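Local structure of MATE family efflux transporter (Vibrio cholerae, 6IDP) at residues A[362-370]-A[418-429]; A[95-103]-A[142-150]. The protein probably exports drugs and other toxic compounds across the bacterial membrane, as MATE multidrug transporters do, through a conformational change that depends on protons. One frame throughout, in Å; residues are numbered along the deposited sequence.

Overall arrangement
Interactions 1 and 2 lie on opposite sides of the chain's centre, about 31 Å apart between their own centres and about 12 Å at their nearest atoms, so they do not touch. They come in series along the sequence: 95-103 and 142-150 both fall within the first MatE family region, while 362-370 lies in the second and pairs with the long helix 379-435. The two differ in build. Interaction 1 is a close, roughly parallel crossing at a glycine, whereas interaction 2 is a wider antiparallel pair bridged by large side chains. Both carry monoolein chains on tryptophan rings, consistent with helix pairs that reach the lipid-facing surface of the transporter.

Interaction 1 (A[362-370]-A[418-429]); sequences ALGICMLMV and NIIAGWAAWLAY. With OLC ((2R)-2,3-dihydroxypropyl (9Z)-octadec-9-enoate), chain T; OLC ((2R)-2,3-dihydroxypropyl (9Z)-octadec-9-enoate), chain G; OLC ((2R)-2,3-dihydroxypropyl (9Z)-octadec-9-enoate), chain I.
A362 and G422 mark the tightest point between helices 362-370 and 418-429, which run roughly parallel at 35° with axes 7.3 Å apart. G422 CA comes 3.2 Å from A362 O, a CA-H...O contact that, with no side chain on G422, brings the two backbones directly together. A362 CB drops onto the other backbone, 3.5 Å from N418 O. One turn on, C366 lays its backbone and sulfur against A425, with C366 CA 3.8 Å from A425 CB. M369 carries the far end: its chain, bent at both chi2 and chi3, passes over A425 and brings M369 SD to 3.5 Å from Y429 CB. That sulfur lies obliquely to both the Y429 and W426 rings, 4.1 Å from the Y429 centroid, giving two Met-aromatic contacts. At the other end the L363 methyls lie against the N418 amide, whose OD1 and ND2 bond to R389 and S359. A monoolein tail covers one face of W426 and continues past G422 and I365, while a second lies over W423. The arrangement is that of close transmembrane helix packing through small residues, joining helix 360-375 to the long helix 379-435 in the MATE fold.

Interaction 2 (A[95-103]-A[142-150]); sequences IVIGGIGVA and WTGAMLYFY. With OLC ((2R)-2,3-dihydroxypropyl (9Z)-octadec-9-enoate), chain B; OLC ((2R)-2,3-dihydroxypropyl (9Z)-octadec-9-enoate), chain C; OLC ((2R)-2,3-dihydroxypropyl (9Z)-octadec-9-enoate), chain R.
W142 reaches across from helix 142-150 to the backbone of helix 95-103, and its side chain is the one to follow. CB lies beside V102 CG1 and a monoolein tail. With CG swung opposite the backbone N (chi1 -175°), the indole extends toward the neighbouring helix, and W142 CD1 meets V102 CG1 at 3.6 Å and A103 N at 3.5 Å. Next in the ring, W142 NE1 gives its hydrogen to G99 O at 2.9 Å, nearly straight at 175°; the acceptor sits in the indole plane and is approached on a lone pair, in the carbonyl plane. Further round, CZ2 touches the tail of a second monoolein. M146 CG lies over one indole face and the first monoolein over the opposite one, both offset toward the rim, which together with the NE1 bond limits the ring's rotation. M146 itself is bent, putting M146 SD 3.4 Å from G99 CA and CE against I95. F149 CE2 comes to 3.4 Å from G98 CA, directly against the backbone. I95 CD1 ends the contact over the centre of the Y150 ring, a CH-pi contact 4.0 Å from the centroid. The helices run antiparallel at 163°, axes 9.6 Å apart. This is glycine-lined transmembrane packing, with W142, M146 and F149 packed against the backbone of G98 and G99, and it joins helices 84-111 and 124-156 within the first MatE region.

Interaction 1 (A[362-370]-A[418-429])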
loop_
_atom_site.group_PDB
_atom_site.type_symbol
_atom_site.label_atom_id
_atom_site.label_comp_id
_atom_site.label_asym_id
_atom_site.label_seq_id
_atom_site.Cartn_x
_atom_site.Cartn_y
_atom_site.Cartn_z
ATOM N N ALA A 362 14.688 -2.546 9.782
ATOM C CA ALA A 362 15.372 -1.591 8.922
ATOM C C ALA A 362 14.551 -1.283 7.669
ATOM O O ALA A 362 14.538 -0.149 7.195
ATOM C CB ALA A 362 16.745 -2.119 8.543
ATOM N N LEU A 363 13.874 -2.293 7.129
ATOM C CA LEU A 363 13.019 -2.089 5.965
ATOM C C LEU A 363 11.827 -1.223 6.348
ATOM O O LEU A 363 11.412 -0.347 5.588
ATOM C CB LEU A 363 12.549 -3.425 5.387
ATOM C CG LEU A 363 11.641 -3.372 4.155
ATOM C CD1 LEU A 363 12.286 -2.577 3.029
ATOM C CD2 LEU A 363 11.292 -4.780 3.679
ATOM N N GLY A 364 11.282 -1.479 7.533
ATOM C CA GLY A 364 10.199 -0.677 8.071
ATOM C C GLY A 364 10.584 0.786 8.211
ATOM O O GLY A 364 9.762 1.670 7.970
ATOM N N ILE A 365 11.832 1.041 8.601
ATOM C CA ILE A 365 12.343 2.407 8.699
ATOM C C ILE A 365 12.326 3.073 7.327
ATOM O O ILE A 365 11.922 4.231 7.187
ATOM C CB ILE A 365 13.775 2.447 9.268
ATOM C CG1 ILE A 365 13.785 2.025 10.740
ATOM C CG2 ILE A 365 14.378 3.842 9.110
ATOM C CD1 ILE A 365 12.979 2.945 11.649
ATOM N N CYS A 366 12.759 2.323 6.319
ATOM C CA CYS A 366 12.777 2.802 4.943
ATOM C C CYS A 366 11.368 3.156 4.469
ATOM O O CYS A 366 11.159 4.196 3.840
ATOM C CB CYS A 366 13.400 1.749 4.024
ATOM S SG CYS A 366 13.678 2.316 2.334
ATOM N N MET A 367 10.410 2.287 4.779
ATOM C CA MET A 367 9.007 2.544 4.474
ATOM C C MET A 367 8.520 3.800 5.185
ATOM O O MET A 367 7.791 4.610 4.616
ATOM C CB MET A 367 8.141 1.352 4.880
ATOM C CG MET A 367 8.434 0.074 4.110
ATOM S SD MET A 367 7.680 -1.385 4.870
ATOM C CE MET A 367 5.949 -0.937 4.834
ATOM N N LEU A 368 8.934 3.947 6.438
ATOM C CA LEU A 368 8.523 5.066 7.274
ATOM C C LEU A 368 9.064 6.382 6.730
ATOM O O LEU A 368 8.344 7.374 6.643
ATOM C CB LEU A 368 9.003 4.853 8.710
ATOM C CG LEU A 368 8.028 5.138 9.851
ATOM C CD1 LEU A 368 6.792 4.263 9.732
ATOM C CD2 LEU A 368 8.717 4.916 11.187
ATOM N N MET A 369 10.338 6.374 6.355
ATOM C CA MET A 369 10.999 7.573 5.864
ATOM C C MET A 369 10.400 8.053 4.540
ATOM O O MET A 369 10.323 9.259 4.299
ATOM C CB MET A 369 12.502 7.327 5.715
ATOM C CG MET A 369 13.226 7.089 7.036
ATOM S SD MET A 369 13.094 8.477 8.185
ATOM C CE MET A 369 11.825 7.910 9.315
ATOM N N VAL A 370 9.973 7.115 3.695
ATOM C CA VAL A 370 9.311 7.467 2.441
ATOM C C VAL A 370 8.020 8.233 2.714
ATOM O O VAL A 370 7.789 9.300 2.145
ATOM C CB VAL A 370 8.987 6.221 1.580
ATOM C CG1 VAL A 370 8.008 6.577 0.464
ATOM C CG2 VAL A 370 10.260 5.628 0.999
ATOM N N ASN A 418 18.319 -4.849 2.970
ATOM C CA ASN A 418 17.314 -4.178 3.783
ATOM C C ASN A 418 17.934 -3.281 4.847
ATOM O O ASN A 418 17.475 -2.163 5.073
ATOM C CB ASN A 418 16.389 -5.200 4.443
ATOM C CG ASN A 418 15.400 -5.807 3.467
ATOM O OD1 ASN A 418 15.162 -5.262 2.391
ATOM N ND2 ASN A 418 14.812 -6.936 3.844
ATOM N N ILE A 419 18.981 -3.781 5.497
ATOM C CA ILE A 419 19.654 -3.043 6.556
ATOM C C ILE A 419 20.316 -1.779 6.021
ATOM O O ILE A 419 20.186 -0.703 6.613
ATOM C CB ILE A 419 20.704 -3.920 7.255
ATOM C CG1 ILE A 419 20.006 -4.958 8.134
ATOM C CG2 ILE A 419 21.663 -3.066 8.084
ATOM C CD1 ILE A 419 20.957 -5.869 8.873
ATOM N N ILE A 420 21.016 -1.916 4.899
ATOM C CA ILE A 420 21.657 -0.778 4.255
ATOM C C ILE A 420 20.621 0.266 3.840
ATOM O O ILE A 420 20.806 1.461 4.065
ATOM C CB ILE A 420 22.474 -1.216 3.021
ATOM C CG1 ILE A 420 23.640 -2.113 3.447
ATOM C CG2 ILE A 420 22.990 -0.005 2.264
ATOM C CD1 ILE A 420 24.571 -2.493 2.311
ATOM N N ALA A 421 19.522 -0.202 3.255
ATOM C CA ALA A 421 18.460 0.675 2.772
ATOM C C ALA A 421 17.826 1.495 3.893
ATOM O O ALA A 421 17.539 2.681 3.716
ATOM C CB ALA A 421 17.399 -0.140 2.061
ATOM N N GLY A 422 17.598 0.858 5.038
ATOM C CA GLY A 422 17.011 1.534 6.180
ATOM C C GLY A 422 17.937 2.591 6.752
ATOM O O GLY A 422 17.505 3.685 7.126
ATOM N N TRP A 423 19.221 2.256 6.818
ATOM C CA TRP A 423 20.235 3.178 7.300
ATOM C C TRP A 423 20.362 4.363 6.347
ATOM O O TRP A 423 20.470 5.513 6.777
ATOM C CB TRP A 423 21.571 2.447 7.464
ATOM C CG TRP A 423 22.697 3.303 7.960
ATOM C CD1 TRP A 423 23.905 3.499 7.352
ATOM C CD2 TRP A 423 22.725 4.078 9.166
ATOM N NE1 TRP A 423 24.683 4.344 8.105
ATOM C CE2 TRP A 423 23.982 4.716 9.222
ATOM C CE3 TRP A 423 21.813 4.294 10.203
ATOM C CZ2 TRP A 423 24.346 5.554 10.274
ATOM C CZ3 TRP A 423 22.177 5.127 11.244
ATOM C CH2 TRP A 423 23.431 5.747 11.272
ATOM N N ALA A 424 20.330 4.075 5.049
ATOM C CA ALA A 424 20.406 5.110 4.024
ATOM C C ALA A 424 19.192 6.032 4.070
ATOM O O ALA A 424 19.309 7.240 3.864
ATOM C CB ALA A 424 20.534 4.481 2.647
ATOM N N ALA A 425 18.025 5.452 4.330
ATOM C CA ALA A 425 16.780 6.209 4.371
ATOM C C ALA A 425 16.789 7.207 5.524
ATOM O O ALA A 425 16.377 8.356 5.368
ATOM C CB ALA A 425 15.593 5.267 4.491
ATOM N N TRP A 426 17.264 6.753 6.679
ATOM C CA TRP A 426 17.375 7.600 7.855
ATOM C C TRP A 426 18.348 8.759 7.623
ATOM O O TRP A 426 18.114 9.873 8.087
ATOM C CB TRP A 426 17.811 6.771 9.069
ATOM C CG TRP A 426 18.198 7.614 10.244
ATOM C CD1 TRP A 426 19.463 7.881 10.679
ATOM C CD2 TRP A 426 17.314 8.308 11.130
ATOM N NE1 TRP A 426 19.421 8.694 11.783
ATOM C CE2 TRP A 426 18.113 8.972 12.080
ATOM C CE3 TRP A 426 15.923 8.432 11.211
ATOM C CZ2 TRP A 426 17.567 9.749 13.101
ATOM C CZ3 TRP A 426 15.383 9.205 12.225
ATOM C CH2 TRP A 426 16.203 9.852 13.156
ATOM N N LEU A 427 19.432 8.487 6.904
ATOM C CA LEU A 427 20.420 9.514 6.583
ATOM C C LEU A 427 19.861 10.548 5.611
ATOM O O LEU A 427 20.132 11.745 5.736
ATOM C CB LEU A 427 21.682 8.879 5.992
ATOM C CG LEU A 427 22.525 8.038 6.950
ATOM C CD1 LEU A 427 23.686 7.382 6.216
ATOM C CD2 LEU A 427 23.027 8.896 8.097
ATOM N N ALA A 428 19.089 10.074 4.637
ATOM C CA ALA A 428 18.469 10.942 3.643
ATOM C C ALA A 428 17.425 11.851 4.288
ATOM O O ALA A 428 17.294 13.020 3.925
ATOM C CB ALA A 428 17.839 10.116 2.536
ATOM N N TYR A 429 16.678 11.296 5.239
ATOM C CA TYR A 429 15.714 12.062 6.019
ATOM C C TYR A 429 16.401 13.159 6.823
ATOM O O TYR A 429 15.906 14.284 6.906
ATOM C CB TYR A 429 14.939 11.134 6.955
ATOM C CG TYR A 429 14.204 11.835 8.082
ATOM C CD1 TYR A 429 13.225 12.784 7.819
ATOM C CD2 TYR A 429 14.475 11.528 9.410
ATOM C CE1 TYR A 429 12.546 13.422 8.845
ATOM C CE2 TYR A 429 13.803 12.157 10.445
ATOM C CZ TYR A 429 12.839 13.104 10.156
ATOM O OH TYR A 429 12.166 13.732 11.179
HETATM C C18 OLC T . 20.817 -2.122 12.567
HETATM C C17 OLC T . 21.523 -1.447 11.411
HETATM C C16 OLC T . 21.891 -0.030 11.798
HETATM C C12 OLC T . 25.253 1.840 10.771
HETATM C C15 OLC T . 22.506 0.687 10.614
HETATM C C13 OLC T . 24.768 0.957 9.642
HETATM C C14 OLC T . 23.761 -0.038 10.176
HETATM C C18 OLC G . 18.270 0.196 11.141
HETATM C C10 OLC G . 15.533 7.099 16.046
HETATM C C9 OLC G . 15.616 7.458 17.343
HETATM C C17 OLC G . 18.698 1.424 10.369
HETATM C C11 OLC G . 16.742 6.502 15.358
HETATM C C16 OLC G . 17.749 2.568 10.660
HETATM C C12 OLC G . 16.343 5.841 14.055
HETATM C C15 OLC G . 18.175 3.305 11.912
HETATM C C13 OLC G . 17.553 5.150 13.459
HETATM C C14 OLC G . 17.140 4.363 12.234
HETATM C C18 OLC I . 23.706 7.267 1.395
HETATM C C17 OLC I . 22.279 7.732 1.204
HETATM C C11 OLC I . 25.237 11.961 5.039
HETATM C C16 OLC I . 22.030 8.949 2.066
HETATM C C12 OLC I . 24.991 10.998 3.898
HETATM C C15 OLC I . 22.894 10.089 1.575
HETATM C C13 OLC I . 24.305 11.730 2.765
HETATM C C14 OLC I . 22.895 11.205 2.598
#

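Interaction 2 (A[95-103]-A[142-150])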
loop_
_atom_site.group_PDB
_atom_site.type_symbol
_atom_site.label_atom_id
_atom_site.label_comp_id
_atom_site.label_asym_id
_atom_site.label_seq_id
_atom_site.Cartn_x
_atom_site.Cartn_y
_atom_site.Cartn_z
ATOM N N ILE A 95 -11.725 14.426 -5.045
ATOM C CA ILE A 95 -12.816 13.526 -5.405
ATOM C C ILE A 95 -13.131 13.621 -6.899
ATOM O O ILE A 95 -13.338 12.605 -7.566
ATOM C CB ILE A 95 -14.090 13.830 -4.585
ATOM C CG1 ILE A 95 -13.832 13.614 -3.093
ATOM C CG2 ILE A 95 -15.241 12.957 -5.037
ATOM C CD1 ILE A 95 -13.381 12.210 -2.749
ATOM N N VAL A 96 -13.147 14.846 -7.420
ATOM C CA VAL A 96 -13.434 15.081 -8.831
ATOM C C VAL A 96 -12.300 14.576 -9.728
ATOM O O VAL A 96 -12.549 13.898 -10.727
ATOM C CB VAL A 96 -13.691 16.578 -9.097
ATOM C CG1 VAL A 96 -13.693 16.876 -10.587
ATOM C CG2 VAL A 96 -15.009 17.003 -8.462
ATOM N N ILE A 97 -11.063 14.897 -9.360
ATOM C CA ILE A 97 -9.880 14.436 -10.086
ATOM C C ILE A 97 -9.813 12.913 -10.148
ATOM O O ILE A 97 -9.601 12.331 -11.212
ATOM C CB ILE A 97 -8.576 14.961 -9.438
ATOM C CG1 ILE A 97 -8.437 16.466 -9.659
ATOM C CG2 ILE A 97 -7.359 14.228 -9.995
ATOM C CD1 ILE A 97 -8.434 16.871 -11.114
ATOM N N GLY A 98 -9.992 12.273 -8.998
ATOM C CA GLY A 98 -9.954 10.827 -8.922
ATOM C C GLY A 98 -11.092 10.189 -9.693
ATOM O O GLY A 98 -10.897 9.194 -10.388
ATOM N N GLY A 99 -12.282 10.768 -9.572
ATOM C CA GLY A 99 -13.457 10.241 -10.242
ATOM C C GLY A 99 -13.301 10.203 -11.746
ATOM O O GLY A 99 -13.541 9.177 -12.381
ATOM N N ILE A 100 -12.888 11.329 -12.316
ATOM C CA ILE A 100 -12.717 11.437 -13.757
ATOM C C ILE A 100 -11.492 10.665 -14.223
ATOM O O ILE A 100 -11.546 9.935 -15.213
ATOM C CB ILE A 100 -12.588 12.903 -14.189
ATOM C CG1 ILE A 100 -13.830 13.683 -13.760
ATOM C CG2 ILE A 100 -12.375 13.001 -15.695
ATOM C CD1 ILE A 100 -13.729 15.164 -14.005
ATOM N N GLY A 101 -10.390 10.833 -13.497
ATOM C CA GLY A 101 -9.135 10.196 -13.844
ATOM C C GLY A 101 -9.251 8.689 -13.947
ATOM O O GLY A 101 -8.896 8.101 -14.969
ATOM N N VAL A 102 -9.760 8.060 -12.894
ATOM C CA VAL A 102 -9.872 6.608 -12.870
ATOM C C VAL A 102 -10.868 6.121 -13.926
ATOM O O VAL A 102 -10.646 5.092 -14.562
ATOM C CB VAL A 102 -10.281 6.102 -11.471
ATOM C CG1 VAL A 102 -10.496 4.595 -11.487
ATOM C CG2 VAL A 102 -9.209 6.469 -10.450
ATOM N N ALA A 103 -11.946 6.874 -14.128
ATOM C CA ALA A 103 -12.926 6.547 -15.163
ATOM C C ALA A 103 -12.284 6.543 -16.546
ATOM O O ALA A 103 -12.512 5.631 -17.343
ATOM C CB ALA A 103 -14.090 7.525 -15.123
ATOM N N TRP A 142 -13.056 1.172 -9.911
ATOM C CA TRP A 142 -13.413 2.582 -9.823
ATOM C C TRP A 142 -14.086 2.881 -8.490
ATOM O O TRP A 142 -13.761 3.863 -7.826
ATOM C CB TRP A 142 -14.331 2.990 -10.979
ATOM C CG TRP A 142 -14.642 4.462 -10.995
ATOM C CD1 TRP A 142 -13.953 5.438 -11.655
ATOM C CD2 TRP A 142 -15.716 5.123 -10.312
ATOM N NE1 TRP A 142 -14.531 6.663 -11.429
ATOM C CE2 TRP A 142 -15.614 6.498 -10.607
ATOM C CE3 TRP A 142 -16.752 4.685 -9.480
ATOM C CZ2 TRP A 142 -16.513 7.439 -10.100
ATOM C CZ3 TRP A 142 -17.642 5.621 -8.978
ATOM C CH2 TRP A 142 -17.516 6.981 -9.289
ATOM N N THR A 143 -15.029 2.025 -8.112
ATOM C CA THR A 143 -15.751 2.178 -6.855
ATOM C C THR A 143 -14.792 2.090 -5.664
ATOM O O THR A 143 -14.921 2.843 -4.701
ATOM C CB THR A 143 -16.859 1.112 -6.719
ATOM O OG1 THR A 143 -17.685 1.135 -7.888
ATOM C CG2 THR A 143 -17.721 1.376 -5.499
ATOM N N GLY A 144 -13.827 1.176 -5.745
ATOM C CA GLY A 144 -12.826 1.022 -4.704
ATOM C C GLY A 144 -11.899 2.218 -4.598
ATOM O O GLY A 144 -11.540 2.640 -3.499
ATOM N N ALA A 145 -11.513 2.762 -5.747
ATOM C CA ALA A 145 -10.656 3.940 -5.793
ATOM C C ALA A 145 -11.343 5.141 -5.148
ATOM O O ALA A 145 -10.722 5.880 -4.387
ATOM C CB ALA A 145 -10.269 4.257 -7.228
ATOM N N MET A 146 -12.627 5.322 -5.455
ATOM C CA MET A 146 -13.406 6.431 -4.917
ATOM C C MET A 146 -13.572 6.340 -3.405
ATOM O O MET A 146 -13.465 7.348 -2.705
ATOM C CB MET A 146 -14.785 6.492 -5.577
ATOM C CG MET A 146 -14.751 6.819 -7.052
ATOM S SD MET A 146 -13.843 8.333 -7.407
ATOM C CE MET A 146 -14.737 9.523 -6.406
ATOM N N LEU A 147 -13.852 5.138 -2.910
ATOM C CA LEU A 147 -13.945 4.914 -1.472
ATOM C C LEU A 147 -12.605 5.241 -0.817
ATOM O O LEU A 147 -12.557 5.852 0.250
ATOM C CB LEU A 147 -14.358 3.471 -1.168
ATOM C CG LEU A 147 -14.556 3.089 0.302
ATOM C CD1 LEU A 147 -15.569 4.008 0.968
ATOM C CD2 LEU A 147 -14.993 1.638 0.432
ATOM N N TYR A 148 -11.519 4.847 -1.478
ATOM C CA TYR A 148 -10.178 5.115 -0.977
ATOM C C TYR A 148 -9.886 6.615 -0.922
ATOM O O TYR A 148 -9.224 7.091 0.002
ATOM C CB TYR A 148 -9.128 4.403 -1.838
ATOM C CG TYR A 148 -7.718 4.551 -1.304
ATOM C CD1 TYR A 148 -7.258 3.741 -0.275
ATOM C CD2 TYR A 148 -6.849 5.504 -1.824
ATOM C CE1 TYR A 148 -5.975 3.871 0.223
ATOM C CE2 TYR A 148 -5.561 5.643 -1.332
ATOM C CZ TYR A 148 -5.131 4.822 -0.309
ATOM O OH TYR A 148 -3.853 4.950 0.186
ATOM N N PHE A 149 -10.378 7.356 -1.911
ATOM C CA PHE A 149 -10.178 8.801 -1.947
ATOM C C PHE A 149 -10.928 9.483 -0.805
ATOM O O PHE A 149 -10.431 10.442 -0.214
ATOM C CB PHE A 149 -10.618 9.378 -3.297
ATOM C CG PHE A 149 -9.833 8.852 -4.468
ATOM C CD1 PHE A 149 -8.486 8.545 -4.341
ATOM C CD2 PHE A 149 -10.447 8.658 -5.700
ATOM C CE1 PHE A 149 -7.765 8.057 -5.421
ATOM C CE2 PHE A 149 -9.732 8.166 -6.781
ATOM C CZ PHE A 149 -8.393 7.869 -6.644
ATOM N N TYR A 150 -12.126 8.989 -0.498
ATOM C CA TYR A 150 -12.864 9.469 0.667
ATOM C C TYR A 150 -12.091 9.171 1.946
ATOM O O TYR A 150 -12.038 10.000 2.855
ATOM C CB TYR A 150 -14.255 8.837 0.745
ATOM C CG TYR A 150 -15.305 9.512 -0.109
ATOM C CD1 TYR A 150 -15.740 10.799 0.180
ATOM C CD2 TYR A 150 -15.881 8.853 -1.188
ATOM C CE1 TYR A 150 -16.708 11.418 -0.595
ATOM C CE2 TYR A 150 -16.848 9.460 -1.965
ATOM C CZ TYR A 150 -17.257 10.741 -1.665
ATOM O OH TYR A 150 -18.219 11.345 -2.439
HETATM C C18 OLC B . -11.513 0.013 0.760
HETATM C C10 OLC B . -4.577 -0.478 -0.349
HETATM C C9 OLC B . -3.638 -0.046 0.518
HETATM C C17 OLC B . -10.453 0.646 -0.112
HETATM C C11 OLC B . -5.076 0.429 -1.451
HETATM C C8 OLC B . -3.073 1.352 0.399
HETATM C C16 OLC B . -10.644 0.203 -1.547
HETATM C C12 OLC B . -6.250 -0.217 -2.156
HETATM C C15 OLC B . -9.307 0.140 -2.256
HETATM C C13 OLC B . -7.259 -0.691 -1.132
HETATM C C14 OLC B . -8.546 -1.093 -1.820
HETATM C C10 OLC C . -17.648 13.771 -12.342
HETATM C C9 OLC C . -17.977 14.984 -11.855
HETATM C C11 OLC C . -18.335 13.220 -13.571
HETATM C C8 OLC C . -19.043 15.822 -12.527
HETATM C C24 OLC C . -19.832 25.980 -8.147
HETATM C C12 OLC C . -18.213 11.712 -13.571
HETATM C C7 OLC C . -19.547 16.858 -11.548
HETATM C C13 OLC C . -16.753 11.322 -13.488
HETATM C C6 OLC C . -19.404 18.236 -12.155
HETATM C C14 OLC C . -16.644 9.822 -13.326
HETATM C C5 OLC C . -17.951 18.664 -12.134
HETATM C C4 OLC C . -17.576 19.126 -10.742
HETATM C C3 OLC C . -17.093 20.561 -10.780
HETATM C C2 OLC C . -18.247 21.503 -10.507
HETATM C C21 OLC C . -17.750 24.871 -8.892
HETATM C C1 OLC C . -17.795 22.614 -9.582
HETATM C C22 OLC C . -18.543 26.159 -8.920
HETATM O O19 OLC C . -16.886 22.422 -8.798
HETATM O O25 OLC C . -20.741 27.006 -8.479
HETATM O O23 OLC C . -17.779 27.186 -8.335
HETATM O O20 OLC C . -18.424 23.872 -9.622
HETATM C C18 OLC R . -17.310 4.553 -13.722
HETATM C C10 OLC R . -16.186 1.310 -20.759
HETATM C C9 OLC R . -16.637 1.344 -22.032
HETATM C C17 OLC R . -16.985 3.086 -13.908
HETATM C C11 OLC R . -16.226 0.030 -19.952
HETATM C C8 OLC R . -17.194 0.101 -22.696
HETATM C C16 OLC R . -16.063 2.920 -15.097
HETATM C C12 OLC R . -15.090 0.024 -18.950
HETATM C C7 OLC R . -17.563 0.416 -24.130
HETATM C C15 OLC R . -16.057 1.477 -15.558
HETATM C C13 OLC R . -15.644 0.037 -17.541
HETATM C C6 OLC R . -17.576 -0.862 -24.940
HETATM C C14 OLC R . -15.392 1.392 -16.916
HETATM C C5 OLC R . -16.956 -0.611 -26.297
#